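PDB 6CAF: concanavalin B from Canavalia ensiformis, which may act as a carbohydrate-binding protein of the jack bean seed, built on the chitinase-like fold of glycosyl hydrolase family 18. Local coordinates for residues A[117-128]-A[163-174]. Residues are numbered along the deposited sequence; the frame is centred on the assembly and turned at random. Where two conformers were deposited one is given.
Sequences ACSADYAKDLAE and NWDNLLEELYQI
One face of the Trp-164 indole receives Ala-117: the methyl CB stands 3.9 Å from the centroid of the six-membered ring, 11° off its normal, a CH-pi contact, and the Ala-117 N lies over the same ring. At the indole edge NE1 donates to Asp-160 O. With CG anti to its carbonyl carbon (chi1 -63°), the Asn-163 amide is laid against the Ser-119 and Ala-120 backbone; in the conformer given, Asn-166 ND2 donates a hydrogen bond of 2.8 Å to Asn-163 OD1, in the carbonyl plane on a lone pair, while Asn-163 CB packs 3.6 Å from Ala-117 CB. With an alanine here in place of Asn-163 the amide is gone, which would probably open a gap against that backbone and cost Asn-166 ND2 its acceptor.

Beyond the turn, helices 120-135 and 164-178, two outer helices of the TIM barrel, run side by side, their segments 43° apart and 8.2 Å between axes. Alanines line the close approach: Ala-123 CB rests on Leu-167 N, and Ala-127 is a knob among Leu-167, Glu-170, Leu-171 and Ile-174. On the barrel side Leu-126 CD2 meets Leu-167 CD2 at 3.9 Å, and Leu-167 and Leu-171 continue onto Phe-153 of strand 150-154.

Toward solvent, Lys-124 and Glu-170 cross at about a right angle. Lys-124 NZ is salt-bridged to Glu-128 OE2 (2.7 Å), both against Ile-174 CG1 and CD1. Two waters hydrogen-bond the helices together, Lys-124 NZ to Glu-170 OE1 and Ala-120 O to Glu-170 OE2, along the solvent side of an alanine-lined seam; Lys-124 and Glu-170 probably attract each other but form no salt bridge.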
loop_
_atom_site.group_PDB
_atom_site.type_symbol
_atom_site.label_atom_id
_atom_site.label_comp_id
_atom_site.label_asym_id
_atom_site.label_seq_id
_atom_site.Cartn_x
_atom_site.Cartn_y
_atom_site.Cartn_z
ATOM N N ALA A 117 -3.361 16.974 -2.892
ATOM C CA ALA A 117 -2.047 17.512 -2.666
ATOM C C ALA A 117 -1.987 19.033 -2.881
ATOM O O ALA A 117 -0.984 19.662 -2.528
ATOM C CB ALA A 117 -1.039 16.795 -3.534
ATOM N N CYS A 118 -3.064 19.584 -3.455
ATOM C CA CYS A 118 -3.362 21.034 -3.494
ATOM C C CYS A 118 -2.517 21.864 -4.440
ATOM O O CYS A 118 -3.050 22.524 -5.334
ATOM C CB CYS A 118 -3.264 21.638 -2.048
ATOM S SG CYS A 118 -3.307 23.459 -1.955
ATOM N N SER A 119 -1.228 21.948 -4.150
ATOM C CA SER A 119 -0.344 22.874 -4.846
ATOM C C SER A 119 1.097 22.462 -4.609
ATOM O O SER A 119 1.402 21.649 -3.711
ATOM C CB SER A 119 -0.529 24.300 -4.336
ATOM O OG SER A 119 -0.075 24.395 -2.994
ATOM N N ALA A 120 2.007 23.078 -5.342
ATOM C CA ALA A 120 3.400 22.788 -5.127
ATOM C C ALA A 120 3.819 23.168 -3.694
ATOM O O ALA A 120 4.627 22.487 -3.054
ATOM C CB ALA A 120 4.254 23.521 -6.155
ATOM N N ASP A 121 3.265 24.258 -3.183
ATOM C CA ASP A 121 3.626 24.720 -1.855
ATOM C C ASP A 121 3.061 23.802 -0.778
ATOM O O ASP A 121 3.770 23.446 0.182
ATOM C CB ASP A 121 3.180 26.154 -1.616
ATOM C CG ASP A 121 3.902 27.143 -2.495
ATOM O OD1 ASP A 121 4.929 26.813 -3.134
ATOM O OD2 ASP A 121 3.438 28.300 -2.527
ATOM N N TYR A 122 1.795 23.419 -0.923
ATOM C CA TYR A 122 1.220 22.532 0.068
ATOM C C TYR A 122 1.890 21.165 0.033
ATOM O O TYR A 122 2.010 20.491 1.051
ATOM C CB TYR A 122 -0.279 22.384 -0.092
ATOM C CG TYR A 122 -0.933 21.592 1.021
ATOM C CD1 TYR A 122 -1.121 22.133 2.270
ATOM C CD2 TYR A 122 -1.343 20.279 0.808
ATOM C CE1 TYR A 122 -1.717 21.406 3.286
ATOM C CE2 TYR A 122 -1.932 19.545 1.817
ATOM C CZ TYR A 122 -2.123 20.122 3.044
ATOM O OH TYR A 122 -2.779 19.385 4.010
ATOM N N ALA A 123 2.306 20.737 -1.153
ATOM C CA ALA A 123 3.014 19.467 -1.232
ATOM C C ALA A 123 4.243 19.477 -0.341
ATOM O O ALA A 123 4.556 18.462 0.282
ATOM C CB ALA A 123 3.391 19.169 -2.679
ATOM N N LYS A 124 4.969 20.600 -0.299
ATOM C CA LYS A 124 6.094 20.700 0.628
ATOM C C LYS A 124 5.635 20.716 2.085
ATOM O O LYS A 124 6.178 19.989 2.932
ATOM C CB LYS A 124 6.946 21.924 0.296
ATOM C CG LYS A 124 8.084 22.199 1.255
ATOM C CD LYS A 124 9.023 21.018 1.377
ATOM C CE LYS A 124 10.243 21.394 2.196
ATOM N NZ LYS A 124 11.086 20.205 2.481
ATOM N N ASP A 125 4.610 21.496 2.391
ATOM C CA ASP A 125 4.082 21.555 3.751
ATOM C C ASP A 125 3.676 20.133 4.207
ATOM O O ASP A 125 3.956 19.712 5.336
ATOM C CB ASP A 125 2.819 22.431 3.833
ATOM C CG ASP A 125 3.030 23.901 3.646
ATOM O OD1 ASP A 125 4.156 24.382 3.716
ATOM O OD2 ASP A 125 1.986 24.578 3.478
ATOM N N LEU A 126 2.962 19.403 3.354
ATOM C CA LEU A 126 2.482 18.086 3.701
ATOM C C LEU A 126 3.643 17.103 3.837
ATOM O O LEU A 126 3.643 16.262 4.744
ATOM C CB LEU A 126 1.455 17.616 2.662
ATOM C CG LEU A 126 0.782 16.286 2.949
ATOM C CD1 LEU A 126 0.005 16.295 4.241
ATOM C CD2 LEU A 126 -0.105 15.863 1.787
ATOM N N ALA A 127 4.613 17.166 2.926
ATOM C CA ALA A 127 5.761 16.289 3.069
ATOM C C ALA A 127 6.464 16.520 4.401
ATOM O O ALA A 127 6.861 15.570 5.084
ATOM C CB ALA A 127 6.711 16.520 1.905
ATOM N N GLU A 128 6.635 17.779 4.775
ATOM C CA GLU A 128 7.249 18.108 6.050
ATOM C C GLU A 128 6.420 17.598 7.214
ATOM O O GLU A 128 6.956 17.057 8.182
ATOM C CB GLU A 128 7.471 19.620 6.172
ATOM C CG GLU A 128 8.629 20.125 5.302
ATOM C CD GLU A 128 9.989 19.721 5.822
ATOM O OE1 GLU A 128 10.197 19.800 7.078
ATOM O OE2 GLU A 128 10.900 19.401 5.034
ATOM N N ASN A 163 -0.224 17.527 -8.528
ATOM C CA ASN A 163 0.591 17.707 -7.342
ATOM C C ASN A 163 0.962 16.442 -6.568
ATOM O O ASN A 163 1.711 16.530 -5.618
ATOM C CB ASN A 163 0.007 18.771 -6.415
ATOM C CG ASN A 163 -0.007 20.122 -7.079
ATOM O OD1 ASN A 163 1.046 20.636 -7.434
ATOM N ND2 ASN A 163 -1.186 20.651 -7.339
ATOM N N TRP A 164 0.526 15.263 -7.021
ATOM C CA TRP A 164 1.000 14.027 -6.390
ATOM C C TRP A 164 2.468 13.791 -6.707
ATOM O O TRP A 164 3.229 13.285 -5.865
ATOM C CB TRP A 164 0.130 12.828 -6.830
ATOM C CG TRP A 164 -1.287 13.030 -6.436
ATOM C CD1 TRP A 164 -2.321 13.297 -7.262
ATOM C CD2 TRP A 164 -1.798 13.110 -5.106
ATOM N NE1 TRP A 164 -3.442 13.539 -6.536
ATOM C CE2 TRP A 164 -3.144 13.446 -5.202
ATOM C CE3 TRP A 164 -1.232 12.937 -3.823
ATOM C CZ2 TRP A 164 -3.952 13.595 -4.072
ATOM C CZ3 TRP A 164 -2.019 13.084 -2.726
ATOM C CH2 TRP A 164 -3.365 13.422 -2.858
ATOM N N ASP A 165 2.880 14.159 -7.918
ATOM C CA ASP A 165 4.278 14.161 -8.256
ATOM C C ASP A 165 5.062 15.101 -7.369
ATOM O O ASP A 165 6.126 14.732 -6.874
ATOM C CB ASP A 165 4.541 14.422 -9.761
ATOM C CG ASP A 165 3.926 15.694 -10.290
ATOM O OD1 ASP A 165 3.091 16.353 -9.643
ATOM O OD2 ASP A 165 4.282 16.022 -11.436
ATOM N N ASN A 166 4.550 16.284 -7.110
ATOM C CA ASN A 166 5.241 17.211 -6.231
ATOM C C ASN A 166 5.349 16.661 -4.800
ATOM O O ASN A 166 6.384 16.796 -4.161
ATOM C CB ASN A 166 4.544 18.578 -6.254
ATOM C CG ASN A 166 4.732 19.285 -7.569
ATOM O OD1 ASN A 166 5.814 19.189 -8.166
ATOM N ND2 ASN A 166 3.689 19.985 -8.043
ATOM N N LEU A 167 4.283 16.043 -4.305
ATOM C CA LEU A 167 4.334 15.476 -2.954
ATOM C C LEU A 167 5.428 14.426 -2.866
ATOM O O LEU A 167 6.220 14.365 -1.902
ATOM C CB LEU A 167 2.973 14.918 -2.580
ATOM C CG LEU A 167 2.901 14.268 -1.200
ATOM C CD1 LEU A 167 3.281 15.198 -0.077
ATOM C CD2 LEU A 167 1.514 13.678 -0.960
ATOM N N LEU A 168 5.445 13.533 -3.857
ATOM C CA LEU A 168 6.460 12.513 -3.911
ATOM C C LEU A 168 7.866 13.117 -3.989
ATOM O O LEU A 168 8.772 12.683 -3.258
ATOM C CB LEU A 168 6.199 11.605 -5.111
ATOM C CG LEU A 168 7.237 10.528 -5.332
ATOM C CD1 LEU A 168 7.388 9.607 -4.133
ATOM C CD2 LEU A 168 6.891 9.759 -6.607
ATOM N N GLU A 169 8.051 14.116 -4.863
ATOM C CA GLU A 169 9.324 14.792 -4.999
ATOM C C GLU A 169 9.791 15.379 -3.673
ATOM O O GLU A 169 10.966 15.274 -3.294
ATOM C CB GLU A 169 9.183 15.907 -6.020
ATOM C CG GLU A 169 10.424 16.772 -6.161
ATOM C CD GLU A 169 11.609 16.034 -6.727
ATOM O OE1 GLU A 169 11.369 15.121 -7.526
ATOM O OE2 GLU A 169 12.758 16.390 -6.385
ATOM N N GLU A 170 8.873 16.022 -2.968
ATOM C CA GLU A 170 9.242 16.659 -1.725
ATOM C C GLU A 170 9.616 15.641 -0.645
ATOM O O GLU A 170 10.564 15.837 0.115
ATOM C CB GLU A 170 8.151 17.624 -1.236
ATOM C CG GLU A 170 7.885 18.785 -2.181
ATOM C CD GLU A 170 9.008 19.751 -2.481
ATOM O OE1 GLU A 170 10.086 19.681 -1.880
ATOM O OE2 GLU A 170 8.769 20.625 -3.358
ATOM N N LEU A 171 8.873 14.532 -0.585
ATOM C CA LEU A 171 9.235 13.477 0.343
ATOM C C LEU A 171 10.596 12.866 -0.020
ATOM O O LEU A 171 11.411 12.585 0.864
ATOM C CB LEU A 171 8.152 12.393 0.390
ATOM C CG LEU A 171 6.930 12.744 1.180
ATOM C CD1 LEU A 171 5.787 11.796 0.840
ATOM C CD2 LEU A 171 7.198 12.721 2.669
ATOM N N TYR A 172 10.808 12.647 -1.307
ATOM C CA TYR A 172 12.050 12.093 -1.757
ATOM C C TYR A 172 13.247 12.992 -1.393
ATOM O O TYR A 172 14.298 12.537 -0.949
ATOM C CB TYR A 172 11.975 11.880 -3.263
ATOM C CG TYR A 172 13.178 11.129 -3.709
ATOM C CD1 TYR A 172 13.238 9.731 -3.573
ATOM C CD2 TYR A 172 14.218 11.757 -4.209
ATOM C CE1 TYR A 172 14.365 9.029 -3.912
ATOM C CE2 TYR A 172 15.385 11.065 -4.582
ATOM C CZ TYR A 172 15.428 9.698 -4.434
ATOM O OH TYR A 172 16.518 8.932 -4.756
ATOM N N GLN A 173 13.055 14.296 -1.532
ATOM C CA GLN A 173 14.119 15.230 -1.199
ATOM C C GLN A 173 14.415 15.230 0.300
ATOM O O GLN A 173 15.576 15.301 0.709
ATOM C CB GLN A 173 13.796 16.638 -1.703
ATOM C CG GLN A 173 13.834 16.766 -3.219
ATOM C CD GLN A 173 15.197 16.460 -3.788
ATOM O OE1 GLN A 173 16.211 16.776 -3.169
ATOM N NE2 GLN A 173 15.233 15.829 -4.958
ATOM N N ILE A 174 13.384 15.147 1.121
ATOM C CA ILE A 174 13.541 15.087 2.570
ATOM C C ILE A 174 14.361 13.838 2.936
ATOM O O ILE A 174 15.183 13.879 3.857
ATOM C CB ILE A 174 12.154 15.124 3.285
ATOM C CG1 ILE A 174 11.561 16.522 3.235
ATOM C CG2 ILE A 174 12.277 14.646 4.733
ATOM C CD1 ILE A 174 10.063 16.529 3.555
HETATM O O HOH W 1 6.439 21.048 -4.637
HETATM O O HOH W 2 11.307 18.546 0.239
#